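Local coordinates for protein member of s1p family of ribosomal proteins (Pyrococcus furiosus, PDB 5YH1) that binds manganese and is probably an exonuclease acting on nucleic acids, the deposited chain being the DHH domain part of a longer protein, at residues A[76-81]-A[208-213]; A[222-227]-A[251-256]; A[314-319]-A[326-331]. One frame throughout, in Å; residues are numbered along the deposited sequence.

Overall arrangement
Interactions 1 and 2 are buried helix contacts. Interaction 3 is partly buried and joins two strands of a hairpin. Helix 66-86 ties the first two together: its segment 76-81 carries one side of interaction 1, and T66 and T70 near its start touch I224 of interaction 2. The centres of these two contacts are about 22 Å apart. Interaction 3 lies about 47 Å from interaction 1, centre to centre, on the opposite side of the chain's centre. The chemistry differs too. One amide-to-backbone bond anchors interaction 1, interaction 2 is apolar across its helices near the manganese site, and interaction 3 rests mainly on backbone bonds, with one side-chain bond added.

Interaction 1. Residues A[76-81]-A[208-213]; sequences ETAIIP and RYINPE
N211 hydrogen-bonds the backbone of A78 and so joins the end of helix 199-210 to helix 66-86, which packs on strand 97-102 of the DHH domain's parallel sheet. Segment 76-81 is part of helix 66-86. Segment 208-213 holds the end of helix 199-210, N211 and the start of the 3-10 segment that follows. N211 is the first residue to leave helical backbone angles.

The polar part of the contact is a single bond. N211 ND2 donates to A78 O at 3.1 Å, with an N-H...O angle of 160°. The donor lies in the carbonyl plane, on a lone pair of the oxygen. The oxygen in turn lies close to the amide plane of N211, so both flat groups are well set for the bond. CG of N211 is anti to the backbone N (chi1 -172°), and this extends the amide across to the neighbouring helix. The other end of the same amide, OD1, takes a weak bond from the backbone N of E213. The two bonds together would limit rotation of the amide.

Apolar contacts lie beside this bond. CB of A78 faces CB of N211 at 3.8 Å. The CG2 branch of I210 comes next to it, 4.2 Å from A78 CB. The same methyl reaches I79 CG1 at 4.3 Å. I210 also packs on L75 and L82 of helix 66-86 and on I48 of helix 32-53, so it sits between helices.

Charged groups of both segments have partners elsewhere. E76 forms salt bridges with R99 and R273, and R208 with E205 and E215. The backbone oxygen of I210 takes a bond from R49.

At the far end of segment 76-81, the ring of P81 lies against the amide nitrogen, with CB 3.9 Å from N211 ND2.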
ATOM      1  N   GLU A  76       4.780  -0.678  26.344  1.00 27.18           N
ATOM      2  CA  GLU A  76       5.861   0.176  25.839  1.00 27.14           C
ATOM      3  C   GLU A  76       6.337   1.174  26.899  1.00 27.03           C
ATOM      4  O   GLU A  76       7.546   1.426  27.048  1.00 26.20           O
ATOM      5  CB  GLU A  76       5.410   0.908  24.549  1.00 28.39           C
ATOM      6  CG  GLU A  76       6.376   1.973  24.047  1.00 29.36           C
ATOM      7  CD  GLU A  76       6.027   2.546  22.670  1.00 31.05           C
ATOM      8  OE1 GLU A  76       6.601   3.589  22.315  1.00 33.29           O
ATOM      9  OE2 GLU A  76       5.211   1.975  21.923  1.00 31.49           O
ATOM     10  N   THR A  77       5.386   1.743  27.636  1.00 26.72           N
ATOM     11  CA  THR A  77       5.686   2.752  28.646  1.00 26.63           C
ATOM     12  C   THR A  77       6.549   2.182  29.783  1.00 28.05           C
ATOM     13  O   THR A  77       7.404   2.875  30.317  1.00 29.20           O
ATOM     14  CB  THR A  77       4.378   3.359  29.194  1.00 26.95           C
ATOM     15  OG1 THR A  77       3.637   3.921  28.110  1.00 25.42           O
ATOM     16  CG2 THR A  77       4.649   4.448  30.225  1.00 27.09           C
ATOM     17  N   ALA A  78       6.335   0.916  30.130  1.00 29.44           N
ATOM     18  CA  ALA A  78       7.156   0.218  31.129  1.00 29.16           C
ATOM     19  C   ALA A  78       8.518  -0.233  30.571  1.00 29.99           C
ATOM     20  O   ALA A  78       9.533  -0.183  31.257  1.00 28.85           O
ATOM     21  CB  ALA A  78       6.396  -0.992  31.651  1.00 28.83           C
ATOM     22  N   ILE A  79       8.525  -0.687  29.323  1.00 30.47           N
ATOM     23  CA  ILE A  79       9.721  -1.267  28.705  1.00 29.66           C
ATOM     24  C   ILE A  79      10.787  -0.228  28.345  1.00 30.70           C
ATOM     25  O   ILE A  79      11.966  -0.413  28.660  1.00 30.89           O
ATOM     26  CB  ILE A  79       9.329  -2.090  27.453  1.00 29.67           C
ATOM     27  CG1 ILE A  79       8.584  -3.346  27.887  1.00 28.33           C
ATOM     28  CG2 ILE A  79      10.559  -2.477  26.632  1.00 30.28           C
ATOM     29  CD1 ILE A  79       7.746  -3.976  26.804  1.00 29.26           C
ATOM     30  N   ILE A  80      10.378   0.860  27.696  1.00 31.51           N
ATOM     31  CA  ILE A  80      11.333   1.842  27.157  1.00 33.06           C
ATOM     32  C   ILE A  80      12.301   2.387  28.219  1.00 34.87           C
ATOM     33  O   ILE A  80      13.508   2.422  27.977  1.00 34.36           O
ATOM     34  CB  ILE A  80      10.619   3.007  26.420  1.00 33.40           C
ATOM     35  CG1 ILE A  80       9.951   2.524  25.124  1.00 34.28           C
ATOM     36  CG2 ILE A  80      11.579   4.147  26.118  1.00 34.17           C
ATOM     37  CD1 ILE A  80      10.876   1.860  24.136  1.00 35.97           C
ATOM     38  N   PRO A  81      11.787   2.815  29.394  1.00 36.29           N
ATOM     39  CA  PRO A  81      12.707   3.292  30.440  1.00 36.67           C
ATOM     40  C   PRO A  81      13.755   2.268  30.878  1.00 37.06           C
ATOM     41  O   PRO A  81      14.893   2.647  31.143  1.00 39.21           O
ATOM     42  CB  PRO A  81      11.776   3.638  31.609  1.00 36.44           C
ATOM     43  CG  PRO A  81      10.467   3.930  30.975  1.00 36.53           C
ATOM     44  CD  PRO A  81      10.379   3.042  29.764  1.00 35.68           C
ATOM     45  N   ARG A 208       3.124  -3.320  35.114  1.00 28.49           N
ATOM     46  CA  ARG A 208       3.498  -2.997  36.494  1.00 28.98           C
ATOM     47  C   ARG A 208       4.545  -3.983  37.033  1.00 29.37           C
ATOM     48  O   ARG A 208       5.459  -3.580  37.753  1.00 31.82           O
ATOM     49  CB  ARG A 208       2.261  -2.967  37.405  1.00 28.96           C
ATOM     50  CG  ARG A 208       1.312  -1.808  37.123  1.00 29.26           C
ATOM     51  CD  ARG A 208       0.034  -1.874  37.954  1.00 29.95           C
ATOM     52  NE  ARG A 208       0.351  -1.983  39.380  1.00 29.74           N
ATOM     53  CZ  ARG A 208       0.347  -3.114  40.090  1.00 29.70           C
ATOM     54  NH1 ARG A 208      -0.016  -4.276  39.561  1.00 29.99           N
ATOM     55  NH2 ARG A 208       0.701  -3.075  41.360  1.00 30.29           N
ATOM     56  N   TYR A 209       4.421  -5.261  36.680  1.00 28.72           N
ATOM     57  CA  TYR A 209       5.441  -6.244  37.040  1.00 29.32           C
ATOM     58  C   TYR A 209       6.751  -6.036  36.278  1.00 30.48           C
ATOM     59  O   TYR A 209       7.831  -6.254  36.825  1.00 29.68           O
ATOM     60  CB  TYR A 209       4.931  -7.667  36.839  1.00 30.29           C
ATOM     61  CG  TYR A 209       3.959  -8.105  37.911  1.00 31.90           C
ATOM     62  CD1 TYR A 209       2.632  -7.708  37.870  1.00 32.34           C
ATOM     63  CD2 TYR A 209       4.365  -8.912  38.970  1.00 31.70           C
ATOM     64  CE1 TYR A 209       1.727  -8.106  38.834  1.00 32.08           C
ATOM     65  CE2 TYR A 209       3.463  -9.315  39.943  1.00 32.48           C
ATOM     66  CZ  TYR A 209       2.144  -8.897  39.872  1.00 32.58           C
ATOM     67  OH  TYR A 209       1.228  -9.276  40.828  1.00 31.85           O
ATOM     68  N   ILE A 210       6.664  -5.605  35.019  1.00 30.06           N
ATOM     69  CA  ILE A 210       7.865  -5.314  34.247  1.00 29.42           C
ATOM     70  C   ILE A 210       8.614  -4.151  34.875  1.00 30.66           C
ATOM     71  O   ILE A 210       9.829  -4.222  35.040  1.00 29.98           O
ATOM     72  CB  ILE A 210       7.543  -4.993  32.766  1.00 29.21           C
ATOM     73  CG1 ILE A 210       7.072  -6.257  32.051  1.00 28.80           C
ATOM     74  CG2 ILE A 210       8.765  -4.424  32.055  1.00 29.89           C
ATOM     75  CD1 ILE A 210       6.321  -5.992  30.768  1.00 29.43           C
ATOM     76  N   ASN A 211       7.891  -3.084  35.209  1.00 30.98           N
ATOM     77  CA  ASN A 211       8.511  -1.864  35.713  1.00 31.94           C
ATOM     78  C   ASN A 211       7.597  -1.133  36.706  1.00 32.56           C
ATOM     79  O   ASN A 211       6.841  -0.241  36.322  1.00 32.21           O
ATOM     80  CB  ASN A 211       8.888  -0.944  34.542  1.00 31.87           C
ATOM     81  CG  ASN A 211       9.708   0.250  34.977  1.00 32.20           C
ATOM     82  OD1 ASN A 211       9.980   0.433  36.160  1.00 34.01           O
ATOM     83  ND2 ASN A 211      10.105   1.071  34.023  1.00 32.16           N
ATOM     84  N   PRO A 212       7.676  -1.498  37.998  1.00 33.93           N
ATOM     85  CA  PRO A 212       6.785  -0.879  38.991  1.00 34.30           C
ATOM     86  C   PRO A 212       6.796   0.655  39.028  1.00 34.16           C
ATOM     87  O   PRO A 212       5.807   1.245  39.426  1.00 33.85           O
ATOM     88  CB  PRO A 212       7.273  -1.481  40.318  1.00 33.23           C
ATOM     89  CG  PRO A 212       7.837  -2.807  39.935  1.00 33.66           C
ATOM     90  CD  PRO A 212       8.486  -2.581  38.590  1.00 33.53           C
ATOM     91  N   GLU A 213       7.878   1.292  38.590  1.00 37.87           N
ATOM     92  CA  GLU A 213       7.959   2.754  38.599  1.00 40.78           C
ATOM     93  C   GLU A 213       6.955   3.478  37.702  1.00 39.45           C
ATOM     94  O   GLU A 213       6.709   4.660  37.915  1.00 40.54           O
ATOM     95  CB  GLU A 213       9.369   3.240  38.234  1.00 46.00           C
ATOM     96  CG  GLU A 213      10.273   3.517  39.423  1.00 52.81           C
ATOM     97  CD  GLU A 213      11.171   2.343  39.773  1.00 60.01           C
ATOM     98  OE1 GLU A 213      12.398   2.457  39.536  1.00 63.80           O
ATOM     99  OE2 GLU A 213      10.657   1.313  40.274  1.00 65.47           O
TER

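Interaction 2. Residues A[222-227]-A[251-256]; sequences PAIAGT and EDLKKI
L253 projects from helix 250-267 against helix 221-229, and its CB and two methyls meet T227, A223 and I224. Its CB touches the hydroxyl of T227, with T227 OG1 3.5 Å away. At CG the chain forks, and CD1 and CD2 go to separate partners. CD1 meets A223, whose CB is 4.0 Å off, and also lies near T227 OG1. CD2 presses on I224, 3.5 Å from I224 CG1. The L253 and I224 side chains cross at about a right angle. CG of L253 is anti to the carbonyl carbon (chi1 -67°), a turn that brings the fork over the other helix. L253 also touches L240 of helix 234-245.

The two helix segments cross at -68°, with axes 8.9 Å apart. The packing belongs to the helical part of the DHH domain next to its metal site. The side chain of T227 is about 11 Å from the bound manganese, and D229, a manganese ligand, follows two residues later in the chain. I224 also rests on T66 and T70, on either side in sequence of the ligand D67.

I224 divides its contacts by branch. CG1 faces L253, while CG2 meets I256 CG2 at 3.9 Å.

T227 uses its two branches differently. OG1 donates to A223 O at 2.7 Å, one turn back. That oxygen also takes the bond from T227 N, from the opposite face of its plane. T227 CG2 lies near the backbone N of K254 and 3.8 Å from K254 CG.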
ATOM      1  N   PRO A 222      -6.330   1.016  32.059  1.00 24.67           N
ATOM      2  CA  PRO A 222      -7.375  -0.014  32.052  1.00 23.77           C
ATOM      3  C   PRO A 222      -8.812   0.517  31.910  1.00 23.47           C
ATOM      4  O   PRO A 222      -9.653  -0.141  31.296  1.00 24.11           O
ATOM      5  CB  PRO A 222      -7.179  -0.712  33.401  1.00 24.68           C
ATOM      6  CG  PRO A 222      -5.731  -0.534  33.703  1.00 24.58           C
ATOM      7  CD  PRO A 222      -5.366   0.814  33.153  1.00 24.49           C
ATOM      8  N   ALA A 223      -9.086   1.693  32.461  1.00 23.29           N
ATOM      9  CA  ALA A 223     -10.391   2.326  32.296  1.00 23.48           C
ATOM     10  C   ALA A 223     -10.664   2.693  30.845  1.00 22.91           C
ATOM     11  O   ALA A 223     -11.785   2.528  30.365  1.00 23.26           O
ATOM     12  CB  ALA A 223     -10.497   3.567  33.179  1.00 24.00           C
ATOM     13  N   ILE A 224      -9.647   3.202  30.154  1.00 23.00           N
ATOM     14  CA  ILE A 224      -9.769   3.524  28.721  1.00 23.25           C
ATOM     15  C   ILE A 224     -10.002   2.242  27.909  1.00 23.24           C
ATOM     16  O   ILE A 224     -10.933   2.160  27.110  1.00 23.20           O
ATOM     17  CB  ILE A 224      -8.530   4.302  28.210  1.00 23.12           C
ATOM     18  CG1 ILE A 224      -8.458   5.674  28.876  1.00 23.29           C
ATOM     19  CG2 ILE A 224      -8.603   4.511  26.707  1.00 23.43           C
ATOM     20  CD1 ILE A 224      -7.165   6.423  28.662  1.00 23.31           C
ATOM     21  N   ALA A 225      -9.182   1.224  28.163  1.00 23.73           N
ATOM     22  CA  ALA A 225      -9.273  -0.050  27.442  1.00 23.69           C
ATOM     23  C   ALA A 225     -10.631  -0.707  27.614  1.00 24.96           C
ATOM     24  O   ALA A 225     -11.250  -1.131  26.628  1.00 24.58           O
ATOM     25  CB  ALA A 225      -8.172  -0.985  27.905  1.00 24.10           C
ATOM     26  N   GLY A 226     -11.103  -0.770  28.865  1.00 25.15           N
ATOM     27  CA  GLY A 226     -12.423  -1.336  29.174  1.00 24.04           C
ATOM     28  C   GLY A 226     -13.575  -0.577  28.546  1.00 24.13           C
ATOM     29  O   GLY A 226     -14.577  -1.169  28.154  1.00 23.70           O
ATOM     30  N   THR A 227     -13.431   0.743  28.448  1.00 24.33           N
ATOM     31  CA  THR A 227     -14.420   1.563  27.754  1.00 25.00           C
ATOM     32  C   THR A 227     -14.439   1.196  26.276  1.00 25.56           C
ATOM     33  O   THR A 227     -15.499   0.945  25.707  1.00 25.41           O
ATOM     34  CB  THR A 227     -14.135   3.066  27.940  1.00 25.01           C
ATOM     35  OG1 THR A 227     -14.132   3.372  29.341  1.00 23.75           O
ATOM     36  CG2 THR A 227     -15.179   3.908  27.232  1.00 25.05           C
ATOM     37  N   GLU A 251     -17.765   9.841  30.385  1.00 36.41           N
ATOM     38  CA  GLU A 251     -17.980  10.448  29.079  1.00 37.40           C
ATOM     39  C   GLU A 251     -16.660  10.848  28.451  1.00 33.38           C
ATOM     40  O   GLU A 251     -16.501  10.714  27.250  1.00 33.59           O
ATOM     41  CB  GLU A 251     -18.940  11.639  29.162  1.00 41.83           C
ATOM     42  CG  GLU A 251     -20.361  11.263  29.602  1.00 47.13           C
ATOM     43  CD  GLU A 251     -20.936  10.069  28.839  1.00 52.27           C
ATOM     44  OE1 GLU A 251     -20.927  10.088  27.585  1.00 56.48           O
ATOM     45  OE2 GLU A 251     -21.394   9.100  29.492  1.00 57.81           O
ATOM     46  N   ASP A 252     -15.714  11.320  29.262  1.00 30.49           N
ATOM     47  CA  ASP A 252     -14.360  11.591  28.794  1.00 29.58           C
ATOM     48  C   ASP A 252     -13.747  10.323  28.193  1.00 28.98           C
ATOM     49  O   ASP A 252     -13.140  10.363  27.121  1.00 28.27           O
ATOM     50  CB  ASP A 252     -13.460  12.063  29.935  1.00 30.51           C
ATOM     51  CG  ASP A 252     -13.878  13.409  30.516  1.00 32.74           C
ATOM     52  OD1 ASP A 252     -14.394  14.265  29.771  1.00 33.85           O
ATOM     53  OD2 ASP A 252     -13.659  13.614  31.730  1.00 33.31           O
ATOM     54  N   LEU A 253     -13.900   9.207  28.901  1.00 27.35           N
ATOM     55  CA  LEU A 253     -13.324   7.938  28.477  1.00 28.23           C
ATOM     56  C   LEU A 253     -13.911   7.500  27.147  1.00 28.05           C
ATOM     57  O   LEU A 253     -13.181   7.048  26.282  1.00 27.52           O
ATOM     58  CB  LEU A 253     -13.529   6.857  29.547  1.00 27.26           C
ATOM     59  CG  LEU A 253     -12.743   7.126  30.838  1.00 27.06           C
ATOM     60  CD1 LEU A 253     -13.245   6.287  31.999  1.00 27.35           C
ATOM     61  CD2 LEU A 253     -11.250   6.909  30.627  1.00 27.64           C
ATOM     62  N   LYS A 254     -15.225   7.640  26.992  1.00 29.46           N
ATOM     63  CA  LYS A 254     -15.891   7.309  25.733  1.00 30.81           C
ATOM     64  C   LYS A 254     -15.393   8.140  24.547  1.00 29.89           C
ATOM     65  O   LYS A 254     -15.232   7.611  23.446  1.00 27.53           O
ATOM     66  CB  LYS A 254     -17.398   7.463  25.869  1.00 33.67           C
ATOM     67  CG  LYS A 254     -18.018   6.300  26.619  1.00 39.00           C
ATOM     68  CD  LYS A 254     -19.511   6.483  26.813  1.00 42.82           C
ATOM     69  CE  LYS A 254     -20.150   5.189  27.288  1.00 46.76           C
ATOM     70  NZ  LYS A 254     -21.340   5.461  28.145  1.00 49.32           N
ATOM     71  N   LYS A 255     -15.163   9.429  24.786  1.00 28.27           N
ATOM     72  CA  LYS A 255     -14.648  10.333  23.764  1.00 28.94           C
ATOM     73  C   LYS A 255     -13.246   9.914  23.356  1.00 27.53           C
ATOM     74  O   LYS A 255     -12.933   9.879  22.166  1.00 24.88           O
ATOM     75  CB  LYS A 255     -14.588  11.774  24.279  1.00 29.46           C
ATOM     76  CG  LYS A 255     -15.919  12.488  24.466  1.00 31.00           C
ATOM     77  CD  LYS A 255     -15.628  13.885  25.007  1.00 33.16           C
ATOM     78  CE  LYS A 255     -16.774  14.859  24.840  1.00 36.25           C
ATOM     79  NZ  LYS A 255     -18.012  14.325  25.452  1.00 38.36           N
ATOM     80  N   ILE A 256     -12.408   9.622  24.356  1.00 26.84           N
ATOM     81  CA  ILE A 256     -11.051   9.125  24.119  1.00 26.32           C
ATOM     82  C   ILE A 256     -11.064   7.850  23.270  1.00 27.39           C
ATOM     83  O   ILE A 256     -10.323   7.752  22.280  1.00 26.32           O
ATOM     84  CB  ILE A 256     -10.277   8.904  25.432  1.00 26.53           C
ATOM     85  CG1 ILE A 256      -9.920  10.255  26.051  1.00 26.98           C
ATOM     86  CG2 ILE A 256      -8.991   8.110  25.187  1.00 26.73           C
ATOM     87  CD1 ILE A 256      -9.404  10.184  27.474  1.00 27.32           C
TER

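Interaction 3. Residues A[314-319]-A[326-331]; sequences HVKSVV and FNTIDV
V315 packs on N327 and I329 of the opposite strand. Its CG1 meets N327 CB and its CG2 meets I329 CB, each at 4.0 Å. CD1 of I329 runs on to H314, 3.8 Å from H314 CB.

N327 and S317 form a non-hydrogen-bonded backbone pair, joined instead through their side chains. S317 OG donates to N327 OD1 at 2.6 Å, almost straight in line with the C=O bond. OG of S317 lies anti to the backbone N (chi1 -173°), which sets it beside the amide. The amide is gripped at both ends, since ND2 bonds T366 of strand 364-369. F354 of helix 343-358 packs on V315, S317 and N327.

K316, V318, F326 and T328 point to the other face. CG2 of T328 lies over one face of the F326 ring, 3.6 Å above its plane and toward the rim. K316 CB touches T328 OG1.

The K316-T328 and V318-F326 pairs each make two backbone bonds. T328 N to K316 O is 2.8 Å. The V318 N to F326 O bond has an N-H...O angle of 171°, though the donor is tilted from the carbonyl plane. One water bridges H314 O and D330 N.

H314 stacks on Y334 and packs on K422 of the second subunit. The whole is an antiparallel beta hairpin at the edge of a mixed sheet, with strand 316-319 outermost within this chain.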
ATOM      1  N   HIS A 314     -32.606   2.940   5.298  1.00 28.43           N
ATOM      2  CA  HIS A 314     -32.445   1.700   4.540  1.00 28.58           C
ATOM      3  C   HIS A 314     -32.349   0.461   5.415  1.00 28.21           C
ATOM      4  O   HIS A 314     -32.247  -0.641   4.908  1.00 27.48           O
ATOM      5  CB  HIS A 314     -31.211   1.825   3.649  1.00 30.46           C
ATOM      6  CG  HIS A 314     -31.294   2.990   2.722  1.00 32.41           C
ATOM      7  ND1 HIS A 314     -30.528   4.122   2.881  1.00 34.33           N
ATOM      8  CD2 HIS A 314     -32.114   3.231   1.672  1.00 32.81           C
ATOM      9  CE1 HIS A 314     -30.848   4.996   1.945  1.00 35.08           C
ATOM     10  NE2 HIS A 314     -31.805   4.479   1.195  1.00 34.19           N
ATOM     11  N   VAL A 315     -32.401   0.628   6.729  1.00 29.42           N
ATOM     12  CA  VAL A 315     -32.367  -0.526   7.627  1.00 30.14           C
ATOM     13  C   VAL A 315     -33.777  -1.100   7.724  1.00 30.56           C
ATOM     14  O   VAL A 315     -34.690  -0.389   8.084  1.00 29.98           O
ATOM     15  CB  VAL A 315     -31.864  -0.134   9.032  1.00 29.98           C
ATOM     16  CG1 VAL A 315     -31.825  -1.344   9.958  1.00 30.10           C
ATOM     17  CG2 VAL A 315     -30.490   0.508   8.938  1.00 29.66           C
ATOM     18  N   LYS A 316     -33.949  -2.368   7.366  1.00 32.55           N
ATOM     19  CA  LYS A 316     -35.195  -3.089   7.615  1.00 34.90           C
ATOM     20  C   LYS A 316     -35.150  -3.666   9.024  1.00 33.30           C
ATOM     21  O   LYS A 316     -34.191  -4.344   9.381  1.00 31.32           O
ATOM     22  CB  LYS A 316     -35.373  -4.255   6.648  1.00 39.64           C
ATOM     23  CG  LYS A 316     -35.714  -3.865   5.222  1.00 47.10           C
ATOM     24  CD  LYS A 316     -36.481  -4.996   4.536  1.00 54.12           C
ATOM     25  CE  LYS A 316     -36.837  -4.670   3.088  1.00 59.29           C
ATOM     26  NZ  LYS A 316     -37.763  -5.689   2.502  1.00 62.61           N
ATOM     27  N   SER A 317     -36.193  -3.397   9.809  1.00 32.71           N
ATOM     28  CA  SER A 317     -36.321  -3.907  11.180  1.00 32.76           C
ATOM     29  C   SER A 317     -37.664  -4.603  11.326  1.00 33.47           C
ATOM     30  O   SER A 317     -38.703  -3.971  11.169  1.00 32.94           O
ATOM     31  CB  SER A 317     -36.221  -2.764  12.193  1.00 32.37           C
ATOM     32  OG  SER A 317     -36.184  -3.252  13.525  1.00 31.78           O
ATOM     33  N   VAL A 318     -37.643  -5.905  11.609  1.00 33.18           N
ATOM     34  CA  VAL A 318     -38.874  -6.656  11.828  1.00 33.72           C
ATOM     35  C   VAL A 318     -38.817  -7.397  13.154  1.00 32.33           C
ATOM     36  O   VAL A 318     -37.772  -7.922  13.550  1.00 31.93           O
ATOM     37  CB  VAL A 318     -39.174  -7.650  10.674  1.00 35.39           C
ATOM     38  CG1 VAL A 318     -39.329  -6.897   9.368  1.00 37.00           C
ATOM     39  CG2 VAL A 318     -38.082  -8.707  10.531  1.00 37.04           C
ATOM     40  N   VAL A 319     -39.952  -7.426  13.840  1.00 31.77           N
ATOM     41  CA  VAL A 319     -40.097  -8.241  15.036  1.00 30.37           C
ATOM     42  C   VAL A 319     -40.621  -9.597  14.593  1.00 29.51           C
ATOM     43  O   VAL A 319     -41.688  -9.700  14.009  1.00 30.54           O
ATOM     44  CB  VAL A 319     -41.048  -7.608  16.063  1.00 29.57           C
ATOM     45  CG1 VAL A 319     -41.173  -8.505  17.297  1.00 28.38           C
ATOM     46  CG2 VAL A 319     -40.549  -6.218  16.448  1.00 30.21           C
ATOM     47  N   PHE A 326     -35.089  -8.249  14.422  1.00 25.92           N
ATOM     48  CA  PHE A 326     -34.045  -8.574  13.440  1.00 26.48           C
ATOM     49  C   PHE A 326     -33.874  -7.403  12.465  1.00 25.83           C
ATOM     50  O   PHE A 326     -34.806  -7.062  11.740  1.00 25.06           O
ATOM     51  CB  PHE A 326     -34.469  -9.844  12.691  1.00 27.75           C
ATOM     52  CG  PHE A 326     -33.474 -10.350  11.675  1.00 28.97           C
ATOM     53  CD1 PHE A 326     -32.118 -10.406  11.951  1.00 30.65           C
ATOM     54  CD2 PHE A 326     -33.918 -10.846  10.456  1.00 30.75           C
ATOM     55  CE1 PHE A 326     -31.218 -10.912  11.012  1.00 32.17           C
ATOM     56  CE2 PHE A 326     -33.028 -11.354   9.517  1.00 30.54           C
ATOM     57  CZ  PHE A 326     -31.678 -11.391   9.799  1.00 30.64           C
ATOM     58  N   ASN A 327     -32.690  -6.789  12.468  1.00 25.05           N
ATOM     59  CA  ASN A 327     -32.387  -5.653  11.604  1.00 24.81           C
ATOM     60  C   ASN A 327     -31.413  -6.068  10.502  1.00 25.83           C
ATOM     61  O   ASN A 327     -30.418  -6.735  10.773  1.00 24.79           O
ATOM     62  CB  ASN A 327     -31.736  -4.515  12.393  1.00 25.35           C
ATOM     63  CG  ASN A 327     -32.501  -4.145  13.653  1.00 25.26           C
ATOM     64  OD1 ASN A 327     -33.721  -4.041  13.645  1.00 25.73           O
ATOM     65  ND2 ASN A 327     -31.774  -3.921  14.734  1.00 25.30           N
ATOM     66  N   THR A 328     -31.683  -5.649   9.267  1.00 26.45           N
ATOM     67  CA  THR A 328     -30.777  -5.937   8.153  1.00 26.87           C
ATOM     68  C   THR A 328     -30.463  -4.661   7.387  1.00 26.09           C
ATOM     69  O   THR A 328     -31.321  -3.790   7.229  1.00 24.76           O
ATOM     70  CB  THR A 328     -31.372  -6.962   7.179  1.00 27.46           C
ATOM     71  OG1 THR A 328     -32.606  -6.456   6.668  1.00 28.78           O
ATOM     72  CG2 THR A 328     -31.619  -8.285   7.878  1.00 27.29           C
ATOM     73  N   ILE A 329     -29.217  -4.557   6.940  1.00 25.23           N
ATOM     74  CA  ILE A 329     -28.761  -3.406   6.175  1.00 25.62           C
ATOM     75  C   ILE A 329     -27.685  -3.834   5.184  1.00 24.71           C
ATOM     76  O   ILE A 329     -26.706  -4.492   5.544  1.00 24.49           O
ATOM     77  CB  ILE A 329     -28.256  -2.267   7.095  1.00 24.99           C
ATOM     78  CG1 ILE A 329     -27.670  -1.105   6.290  1.00 25.77           C
ATOM     79  CG2 ILE A 329     -27.226  -2.767   8.094  1.00 25.81           C
ATOM     80  CD1 ILE A 329     -28.689  -0.375   5.447  1.00 25.89           C
ATOM     81  N   ASP A 330     -27.899  -3.463   3.931  1.00 24.79           N
ATOM     82  CA  ASP A 330     -26.937  -3.698   2.858  1.00 24.23           C
ATOM     83  C   ASP A 330     -25.931  -2.554   2.866  1.00 24.88           C
ATOM     84  O   ASP A 330     -26.201  -1.475   2.319  1.00 24.05           O
ATOM     85  CB  ASP A 330     -27.674  -3.762   1.523  1.00 24.59           C
ATOM     86  CG  ASP A 330     -26.760  -4.117   0.354  1.00 25.14           C
ATOM     87  OD1 ASP A 330     -25.546  -3.788   0.402  1.00 23.60           O
ATOM     88  OD2 ASP A 330     -27.278  -4.717  -0.613  1.00 24.16           O
ATOM     89  N   VAL A 331     -24.782  -2.787   3.490  1.00 25.39           N
ATOM     90  CA  VAL A 331     -23.759  -1.760   3.601  1.00 28.64           C
ATOM     91  C   VAL A 331     -22.863  -1.624   2.360  1.00 31.77           C
ATOM     92  O   VAL A 331     -21.985  -0.784   2.349  1.00 34.68           O
ATOM     93  CB  VAL A 331     -22.892  -1.911   4.872  1.00 29.42           C
ATOM     94  CG1 VAL A 331     -23.767  -1.817   6.115  1.00 30.12           C
ATOM     95  CG2 VAL A 331     -22.101  -3.213   4.871  1.00 30.66           C
TER
HETATM   96  O   HOH W   1     -30.643  -2.621   3.126  1.00 26.66           O
HETATM   97  O   HOH W   2     -35.174  -7.262   8.988  1.00 37.43           O